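Local atomic coordinates of N-acetylmuramoyl-L-alanine amidase domain-containing protein SAOUHSC_02979 (Staphylococcus aureus, PDB entry 5T1Q), a protein that probably hydrolyses amide bonds of bacterial cell-wall peptidoglycan as a secreted protein, of which this piece holds a glucosaminidase-family region and a CHAP domain. Residues P121-E126 with L132-A137; I203-L208 with K227-S232; D286-V289 with P293-H296. All coordinates share one frame; numbering follows the deposited sequence.

How the contacts relate
Contact 1 comes first along the chain: P121-E126 and L132-A137 pair across a tight turn, making a two-stranded hairpin within the region related to glucosaminidases. Contact 2 closes a longer loop, in which the chain leaves helix 195-205, passes through helix 222-225 and returns as K227-S232 to touch the end of helix 195-205. Contact 3, the last, spans the short excursion between an edge strand, 288-290, and strand 298-301 in the CHAP domain. The three follow one another in series, without nesting or crossing. Contacts 1 and 2 lie about 30 Å apart between centres, and contact 3 lies about 33 and 35 Å from them.

Contact 1: P121-E126 with L132-A137; sequences PFNTLE and LYSINA
E126 and Y133 meet as a hydrogen-bonded pair near the turn of an antiparallel hairpin, and the side chain of E126 can be followed outward from there. Its CB sits over one face of the Y133 ring, 3.5 Å from the centroid and 21° off the normal, a CH-pi contact displaced toward CZ and CE2. CG continues past that side of the ring, 3.7 Å from CE2 of Y133. A bend at chi2 (-70°) then turns the carboxylate toward I135, so that OE2 comes to 3.5 Å from CD1 of I135. The other oxygen, OE1, is hydrogen-bonded to T191, which anchors the buried acid group beyond the hairpin.

Further along the same face, T124 and I135 lie side by side and point the same way. CG2 of T124 presses on CG1 of I135 at 3.5 Å, tighter than usual carbon packing, while OG1 of T124 bonds to R32. On the other face, ND2 of N136 donates to OD1 of N123 at 3.2 Å. The N-H...O angle is only 138° and the donor stands above the carbonyl plane, evidence of a bent bond that misses the lone pairs. A water also donates to this OD1 and hydrogen-bonds OG of S134 at 2.8 Å, bridging the strands.

The backbones carry reciprocal bonds at F122-A137, T124-I135 and E126-Y133, the shortest being T124 N to I135 O at 2.8 Å. These define the hairpin of strands 119-128 and 131-140. Helix 9-13 packs on the face bearing Y133, I135 and A137, with K15 in cation-pi contact with Y133; backbone bonds tie N123 to D30 and S134 to S16, so the N-terminal part of the chain lines this hairpin.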
loop_
_atom_site.group_PDB
_atom_site.type_symbol
_atom_site.label_atom_id
_atom_site.label_comp_id
_atom_site.label_asym_id
_atom_site.label_seq_id
_atom_site.Cartn_x
_atom_site.Cartn_y
_atom_site.Cartn_z
ATOM N N PRO A 121 -10.836 -14.532 -7.459
ATOM C CA PRO A 121 -9.595 -14.868 -6.753
ATOM C C PRO A 121 -8.477 -13.828 -6.916
ATOM O O PRO A 121 -8.219 -13.355 -8.025
ATOM C CB PRO A 121 -9.181 -16.201 -7.390
ATOM C CG PRO A 121 -9.740 -16.140 -8.765
ATOM C CD PRO A 121 -11.045 -15.402 -8.636
ATOM N N PHE A 122 -7.838 -13.477 -5.805
ATOM C CA PHE A 122 -6.721 -12.523 -5.800
ATOM C C PHE A 122 -5.649 -12.921 -4.824
ATOM O O PHE A 122 -5.932 -13.518 -3.782
ATOM C CB PHE A 122 -7.174 -11.110 -5.408
ATOM C CG PHE A 122 -7.631 -10.272 -6.557
ATOM C CD1 PHE A 122 -8.936 -10.346 -7.017
ATOM C CD2 PHE A 122 -6.754 -9.392 -7.174
ATOM C CE1 PHE A 122 -9.357 -9.557 -8.078
ATOM C CE2 PHE A 122 -7.165 -8.613 -8.240
ATOM C CZ PHE A 122 -8.470 -8.694 -8.692
ATOM N N ASN A 123 -4.410 -12.593 -5.189
ATOM C CA ASN A 123 -3.281 -12.748 -4.293
ATOM C C ASN A 123 -3.363 -11.526 -3.391
ATOM O O ASN A 123 -3.621 -10.415 -3.859
ATOM C CB ASN A 123 -1.974 -12.815 -5.072
ATOM C CG ASN A 123 -1.888 -14.064 -5.913
ATOM O OD1 ASN A 123 -2.094 -15.178 -5.416
ATOM N ND2 ASN A 123 -1.596 -13.896 -7.189
ATOM N N THR A 124 -3.187 -11.730 -2.098
ATOM C CA THR A 124 -3.343 -10.655 -1.146
ATOM C C THR A 124 -2.189 -10.730 -0.144
ATOM O O THR A 124 -1.802 -11.817 0.298
ATOM C CB THR A 124 -4.761 -10.704 -0.503
ATOM O OG1 THR A 124 -5.021 -9.516 0.248
ATOM C CG2 THR A 124 -4.941 -11.916 0.377
ATOM N N LEU A 125 -1.640 -9.565 0.195
ATOM C CA LEU A 125 -0.476 -9.489 1.060
ATOM C C LEU A 125 -0.844 -9.487 2.530
ATOM O O LEU A 125 -1.782 -8.807 2.961
ATOM C CB LEU A 125 0.344 -8.251 0.723
ATOM C CG LEU A 125 0.798 -8.158 -0.736
ATOM C CD1 LEU A 125 1.384 -6.780 -1.028
ATOM C CD2 LEU A 125 1.781 -9.267 -1.071
ATOM N N GLU A 126 -0.073 -10.241 3.294
ATOM C CA GLU A 126 -0.289 -10.400 4.706
ATOM C C GLU A 126 1.040 -10.168 5.405
ATOM O O GLU A 126 2.102 -10.093 4.765
ATOM C CB GLU A 126 -0.761 -11.832 4.986
ATOM C CG GLU A 126 -1.982 -12.318 4.198
ATOM C CD GLU A 126 -3.292 -11.661 4.599
ATOM O OE1 GLU A 126 -3.339 -10.927 5.612
ATOM O OE2 GLU A 126 -4.305 -11.898 3.900
ATOM N N LEU A 132 6.638 -10.913 5.719
ATOM C CA LEU A 132 5.608 -10.746 4.695
ATOM C C LEU A 132 5.332 -12.027 3.913
ATOM O O LEU A 132 6.240 -12.806 3.634
ATOM C CB LEU A 132 6.014 -9.646 3.705
ATOM C CG LEU A 132 5.947 -8.182 4.159
ATOM C CD1 LEU A 132 6.564 -7.958 5.521
ATOM C CD2 LEU A 132 6.624 -7.292 3.135
ATOM N N TYR A 133 4.070 -12.238 3.565
ATOM C CA TYR A 133 3.694 -13.382 2.761
ATOM C C TYR A 133 2.459 -13.050 1.954
ATOM O O TYR A 133 1.890 -11.974 2.089
ATOM C CB TYR A 133 3.494 -14.638 3.613
ATOM C CG TYR A 133 2.380 -14.562 4.623
ATOM C CD1 TYR A 133 2.578 -13.944 5.851
ATOM C CD2 TYR A 133 1.140 -15.147 4.375
ATOM C CE1 TYR A 133 1.571 -13.890 6.802
ATOM C CE2 TYR A 133 0.119 -15.105 5.325
ATOM C CZ TYR A 133 0.344 -14.478 6.541
ATOM O OH TYR A 133 -0.650 -14.406 7.495
ATOM N N SER A 134 2.073 -13.983 1.102
ATOM C CA SER A 134 0.949 -13.811 0.218
ATOM C C SER A 134 0.076 -15.040 0.292
ATOM O O SER A 134 0.568 -16.135 0.535
ATOM C CB SER A 134 1.467 -13.645 -1.213
ATOM O OG SER A 134 0.413 -13.404 -2.127
ATOM N N ILE A 135 -1.225 -14.841 0.124
ATOM C CA ILE A 135 -2.185 -15.944 0.042
ATOM C C ILE A 135 -3.125 -15.648 -1.109
ATOM O O ILE A 135 -3.366 -14.487 -1.443
ATOM C CB ILE A 135 -3.009 -16.163 1.333
ATOM C CG1 ILE A 135 -3.860 -14.934 1.682
ATOM C CG2 ILE A 135 -2.102 -16.552 2.491
ATOM C CD1 ILE A 135 -4.846 -15.178 2.806
ATOM N N ASN A 136 -3.631 -16.709 -1.723
ATOM C CA ASN A 136 -4.576 -16.609 -2.808
ATOM C C ASN A 136 -5.957 -16.874 -2.197
ATOM O O ASN A 136 -6.202 -17.961 -1.673
ATOM C CB ASN A 136 -4.240 -17.654 -3.871
ATOM C CG ASN A 136 -5.084 -17.512 -5.118
ATOM O OD1 ASN A 136 -5.811 -18.422 -5.480
ATOM N ND2 ASN A 136 -5.006 -16.363 -5.766
ATOM N N ALA A 137 -6.845 -15.883 -2.245
ATOM C CA ALA A 137 -8.177 -16.022 -1.661
ATOM C C ALA A 137 -9.288 -15.418 -2.520
ATOM O O ALA A 137 -9.043 -14.548 -3.360
ATOM C CB ALA A 137 -8.194 -15.395 -0.277
HETATM O O HOH W 1 -0.611 -15.771 -3.196
#

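Contact 2: I203-L208 with K227-S232; sequences IKHYQL and KDYDDS
H205 and Y229 form an offset aromatic stack, the direct side-chain link between the end of helix 195-205 and the loop after helix 222-225. The ring centroids are 4.4 Å apart and the planes are inclined by only 18°, values that identify parallel-displaced stacking. The overlap is partial: CD2 of H205 lies over the Y229 ring toward its rim, 3.5 Å from CZ, while CE2 of Y229 sits over the histidine ring. With CG of H205 opposite its backbone N (chi1 -174°), the imidazole swings away from the helix to meet the tyrosine. The phenol OH passes alongside CB of H205 at 3.6 Å and bonds to the backbone N of V54, which fixes the outer end of the stacked ring.

Polar contact runs largely through water. One molecule donates to the carbonyl O of H205 at 2.7 Å and to O of K227 at 2.9 Å, joining the two backbones where no direct hydrogen bond does. It also accepts a weak bond from NE2 of Q207. The same O of K227 approaches the H205 ring obliquely, 3.5 Å from NE2.

Backbone bonding accounts for the shape of I203-L208. L208 N reaches I203 O at 3.1 Å and Q207 N reaches K204 O at 3.2 Å, with Q207 in the positive-phi conformation (51°). An edge of the H205 imidazole, at ND1, points onto the face of the Y206 ring, over its centre, and V54 of strand 52-54 touches both H205 and Y206. The paired 6→1 and 5→2 type bonds and the positive phi of the C-prime residue Q207 are the signature of a Schellman motif, here ending a helix of the glucosaminidase-like region.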
loop_
_atom_site.group_PDB
_atom_site.type_symbol
_atom_site.label_atom_id
_atom_site.label_comp_id
_atom_site.label_asym_id
_atom_site.label_seq_id
_atom_site.Cartn_x
_atom_site.Cartn_y
_atom_site.Cartn_z
ATOM N N ILE A 203 -7.018 9.471 7.445
ATOM C CA ILE A 203 -8.093 10.298 7.986
ATOM C C ILE A 203 -7.630 11.722 8.241
ATOM O O ILE A 203 -8.320 12.682 7.870
ATOM C CB ILE A 203 -8.663 9.686 9.278
ATOM C CG1 ILE A 203 -9.359 8.350 8.951
ATOM C CG2 ILE A 203 -9.648 10.648 9.939
ATOM C CD1 ILE A 203 -9.724 7.532 10.157
ATOM N N LYS A 204 -6.471 11.851 8.873
ATOM C CA LYS A 204 -5.910 13.142 9.201
ATOM C C LYS A 204 -5.586 13.982 7.964
ATOM O O LYS A 204 -6.092 15.086 7.810
ATOM C CB LYS A 204 -4.642 12.956 10.039
ATOM C CG LYS A 204 -3.954 14.248 10.440
ATOM C CD LYS A 204 -2.744 13.948 11.308
ATOM C CE LYS A 204 -1.979 15.217 11.640
ATOM N NZ LYS A 204 -0.724 14.914 12.386
ATOM N N HIS A 205 -4.770 13.432 7.077
ATOM C CA HIS A 205 -4.310 14.153 5.910
ATOM C C HIS A 205 -5.432 14.517 4.928
ATOM O O HIS A 205 -5.460 15.632 4.414
ATOM C CB HIS A 205 -3.202 13.361 5.203
ATOM C CG HIS A 205 -2.577 14.098 4.068
ATOM N ND1 HIS A 205 -2.837 13.792 2.749
ATOM C CD2 HIS A 205 -1.745 15.164 4.052
ATOM C CE1 HIS A 205 -2.174 14.628 1.969
ATOM N NE2 HIS A 205 -1.503 15.470 2.734
ATOM N N TYR A 206 -6.353 13.593 4.673
ATOM C CA TYR A 206 -7.445 13.887 3.749
ATOM C C TYR A 206 -8.670 14.547 4.411
ATOM O O TYR A 206 -9.682 14.753 3.748
ATOM C CB TYR A 206 -7.800 12.655 2.911
ATOM C CG TYR A 206 -6.688 12.305 1.939
ATOM C CD1 TYR A 206 -6.480 13.071 0.802
ATOM C CD2 TYR A 206 -5.833 11.220 2.163
ATOM C CE1 TYR A 206 -5.461 12.775 -0.090
ATOM C CE2 TYR A 206 -4.810 10.910 1.271
ATOM C CZ TYR A 206 -4.630 11.699 0.144
ATOM O OH TYR A 206 -3.628 11.426 -0.762
ATOM N N GLN A 207 -8.538 14.905 5.694
ATOM C CA GLN A 207 -9.570 15.612 6.453
ATOM C C GLN A 207 -10.931 14.925 6.338
ATOM O O GLN A 207 -11.965 15.567 6.080
ATOM C CB GLN A 207 -9.665 17.066 5.982
ATOM C CG GLN A 207 -8.387 17.879 6.122
ATOM C CD GLN A 207 -8.004 18.223 7.559
ATOM O OE1 GLN A 207 -8.848 18.339 8.439
ATOM N NE2 GLN A 207 -6.716 18.429 7.780
ATOM N N LEU A 208 -10.926 13.613 6.558
ATOM C CA LEU A 208 -12.128 12.823 6.397
ATOM C C LEU A 208 -13.184 12.978 7.507
ATOM O O LEU A 208 -14.322 12.523 7.323
ATOM C CB LEU A 208 -11.755 11.353 6.200
ATOM C CG LEU A 208 -10.772 11.051 5.059
ATOM C CD1 LEU A 208 -10.501 9.550 4.978
ATOM C CD2 LEU A 208 -11.289 11.573 3.724
ATOM N N LYS A 227 -4.411 19.984 3.882
ATOM C CA LYS A 227 -3.190 20.725 4.193
ATOM C C LYS A 227 -1.987 19.867 3.836
ATOM O O LYS A 227 -1.966 18.663 4.100
ATOM C CB LYS A 227 -3.172 21.134 5.672
ATOM C CG LYS A 227 -4.397 21.948 6.102
ATOM C CD LYS A 227 -4.361 22.307 7.586
ATOM C CE LYS A 227 -5.671 22.917 8.074
ATOM N NZ LYS A 227 -6.011 24.222 7.436
ATOM N N ASP A 228 -0.994 20.496 3.219
ATOM C CA ASP A 228 0.226 19.805 2.791
ATOM C C ASP A 228 1.136 19.481 3.953
ATOM O O ASP A 228 1.055 20.104 5.007
ATOM C CB ASP A 228 1.015 20.698 1.833
ATOM C CG ASP A 228 0.201 21.126 0.638
ATOM O OD1 ASP A 228 -0.546 20.278 0.109
ATOM O OD2 ASP A 228 0.317 22.304 0.233
ATOM N N TYR A 229 1.995 18.490 3.747
ATOM C CA TYR A 229 3.023 18.127 4.722
ATOM C C TYR A 229 4.219 19.055 4.481
ATOM O O TYR A 229 4.468 19.429 3.329
ATOM C CB TYR A 229 3.527 16.698 4.490
ATOM C CG TYR A 229 2.573 15.540 4.729
ATOM C CD1 TYR A 229 2.013 15.314 5.994
ATOM C CD2 TYR A 229 2.361 14.578 3.733
ATOM C CE1 TYR A 229 1.199 14.220 6.224
ATOM C CE2 TYR A 229 1.557 13.478 3.958
ATOM C CZ TYR A 229 0.979 13.295 5.202
ATOM O OH TYR A 229 0.168 12.193 5.423
ATOM N N ASP A 230 4.966 19.413 5.533
ATOM C CA ASP A 230 6.191 20.239 5.360
ATOM C C ASP A 230 7.292 19.431 4.678
ATOM O O ASP A 230 7.959 18.635 5.326
ATOM C CB ASP A 230 6.727 20.809 6.691
ATOM C CG ASP A 230 6.260 22.239 6.971
ATOM O OD1 ASP A 230 5.177 22.667 6.500
ATOM O OD2 ASP A 230 7.004 22.945 7.687
ATOM N N ASP A 231 7.469 19.653 3.372
ATOM C CA ASP A 231 8.474 18.957 2.554
ATOM C C ASP A 231 9.603 19.888 2.088
ATOM O O ASP A 231 10.313 19.567 1.131
ATOM C CB ASP A 231 7.796 18.342 1.314
ATOM C CG ASP A 231 6.752 17.280 1.665
ATOM O OD1 ASP A 231 6.953 16.526 2.646
ATOM O OD2 ASP A 231 5.745 17.178 0.927
ATOM N N SER A 232 9.787 21.016 2.776
ATOM C CA SER A 232 10.806 22.010 2.395
ATOM C C SER A 232 12.220 21.740 2.945
ATOM O O SER A 232 13.201 22.247 2.388
ATOM C CB SER A 232 10.345 23.402 2.833
ATOM O OG SER A 232 9.085 23.719 2.265
HETATM O O HOH W 2 -4.198 17.714 5.616
#

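Contact 3: D286-V289 with P293-H296; sequences DYQV and PKRH
The backbones of Q288 and K294 are both extended, and the two segments approach each other through these two side chains alone, burying just 53 Å² in total. Q288 lies where the chain runs into an outermost strand of the mixed sheet, and its backbone is hydrogen-bonded to T357 on the adjoining strand 354-357. K294 follows in the loop that leads to strand 298-301.

Both side chains are stretched out beyond CG, and they cross at about a right angle. In K294, CG lies opposite the backbone N (chi1 -174°) and all the later torsions stay near 180°, so the chain reaches straight across to carry the amino group to the glutamine. The atom modelled as NE2 of Q288 stands 3.3 Å from NZ of K294. The amide is probably turned over in the model, and the exact bonding of the pair is therefore left open. NZ does have a clear partner, OG1 of T357, to which it is hydrogen-bonded.

The lysine thus spans from the loop to the edge of the sheet, with its tip beside two residues already joined through their backbones, Q288 and T357. Chemically this is a small polar surface contact: the lysine, presumably charged, is held by OG1 of T357, and Q288, a neutral amide, offers no countercharge.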
loop_
_atom_site.group_PDB
_atom_site.type_symbol
_atom_site.label_atom_id
_atom_site.label_comp_id
_atom_site.label_asym_id
_atom_site.label_seq_id
_atom_site.Cartn_x
_atom_site.Cartn_y
_atom_site.Cartn_z
ATOM N N ASP A 286 21.039 -3.625 -23.111
ATOM C CA ASP A 286 21.709 -2.365 -23.475
ATOM C C ASP A 286 21.718 -1.230 -22.434
ATOM O O ASP A 286 21.925 -0.082 -22.796
ATOM C CB ASP A 286 21.144 -1.839 -24.804
ATOM C CG ASP A 286 22.123 -0.933 -25.548
ATOM O OD1 ASP A 286 23.309 -1.316 -25.665
ATOM O OD2 ASP A 286 21.698 0.132 -26.071
ATOM N N TYR A 287 21.495 -1.538 -21.166
ATOM C CA TYR A 287 21.576 -0.518 -20.117
ATOM C C TYR A 287 23.015 -0.445 -19.623
ATOM O O TYR A 287 23.740 -1.435 -19.721
ATOM C CB TYR A 287 20.676 -0.875 -18.953
ATOM C CG TYR A 287 19.226 -0.704 -19.237
ATOM C CD1 TYR A 287 18.506 -1.682 -19.909
ATOM C CD2 TYR A 287 18.556 0.435 -18.830
ATOM C CE1 TYR A 287 17.158 -1.515 -20.185
ATOM C CE2 TYR A 287 17.215 0.613 -19.108
ATOM C CZ TYR A 287 16.524 -0.372 -19.784
ATOM O OH TYR A 287 15.194 -0.191 -20.049
ATOM N N GLN A 288 23.429 0.727 -19.126
ATOM C CA GLN A 288 24.758 0.904 -18.533
ATOM C C GLN A 288 24.663 0.271 -17.139
ATOM O O GLN A 288 23.814 0.666 -16.335
ATOM C CB GLN A 288 25.126 2.398 -18.372
ATOM C CG GLN A 288 25.005 3.268 -19.631
ATOM C CD GLN A 288 24.737 4.764 -19.321
ATOM O OE1 GLN A 288 23.844 5.391 -19.920
ATOM N NE2 GLN A 288 25.465 5.317 -18.342
ATOM N N VAL A 289 25.515 -0.706 -16.859
ATOM C CA VAL A 289 25.508 -1.394 -15.571
ATOM C C VAL A 289 26.942 -1.514 -15.096
ATOM O O VAL A 289 27.811 -1.937 -15.875
ATOM C CB VAL A 289 24.923 -2.827 -15.683
ATOM C CG1 VAL A 289 24.811 -3.485 -14.309
ATOM C CG2 VAL A 289 23.570 -2.829 -16.371
ATOM N N PRO A 293 29.100 3.129 -7.682
ATOM C CA PRO A 293 27.843 3.714 -7.218
ATOM C C PRO A 293 27.475 4.971 -8.006
ATOM O O PRO A 293 28.346 5.776 -8.340
ATOM C CB PRO A 293 28.130 4.027 -5.733
ATOM C CG PRO A 293 29.195 3.051 -5.355
ATOM C CD PRO A 293 30.073 3.012 -6.573
ATOM N N LYS A 294 26.193 5.134 -8.298
ATOM C CA LYS A 294 25.758 6.255 -9.105
ATOM C C LYS A 294 24.392 6.761 -8.688
ATOM O O LYS A 294 23.445 5.987 -8.475
ATOM C CB LYS A 294 25.748 5.833 -10.562
ATOM C CG LYS A 294 25.456 6.937 -11.554
ATOM C CD LYS A 294 25.571 6.375 -12.956
ATOM C CE LYS A 294 25.090 7.357 -13.986
ATOM N NZ LYS A 294 25.339 6.749 -15.322
ATOM N N ARG A 295 24.303 8.077 -8.599
ATOM C CA ARG A 295 23.097 8.764 -8.192
ATOM C C ARG A 295 21.949 8.469 -9.157
ATOM O O ARG A 295 22.127 8.518 -10.360
ATOM C CB ARG A 295 23.373 10.269 -8.125
ATOM C CG ARG A 295 22.237 11.106 -7.583
ATOM C CD ARG A 295 22.659 12.558 -7.465
ATOM N NE ARG A 295 21.581 13.372 -6.919
ATOM C CZ ARG A 295 20.714 14.076 -7.648
ATOM N NH1 ARG A 295 19.770 14.788 -7.035
ATOM N NH2 ARG A 295 20.781 14.091 -8.987
ATOM N N HIS A 296 20.792 8.134 -8.592
ATOM C CA HIS A 296 19.567 7.811 -9.334
ATOM C C HIS A 296 19.605 6.559 -10.202
ATOM O O HIS A 296 18.782 6.381 -11.120
ATOM C CB HIS A 296 19.042 9.016 -10.137
ATOM C CG HIS A 296 18.669 10.186 -9.279
ATOM N ND1 HIS A 296 18.578 11.466 -9.766
ATOM C CD2 HIS A 296 18.436 10.274 -7.946
ATOM C CE1 HIS A 296 18.238 12.287 -8.788
ATOM N NE2 HIS A 296 18.140 11.587 -7.673
#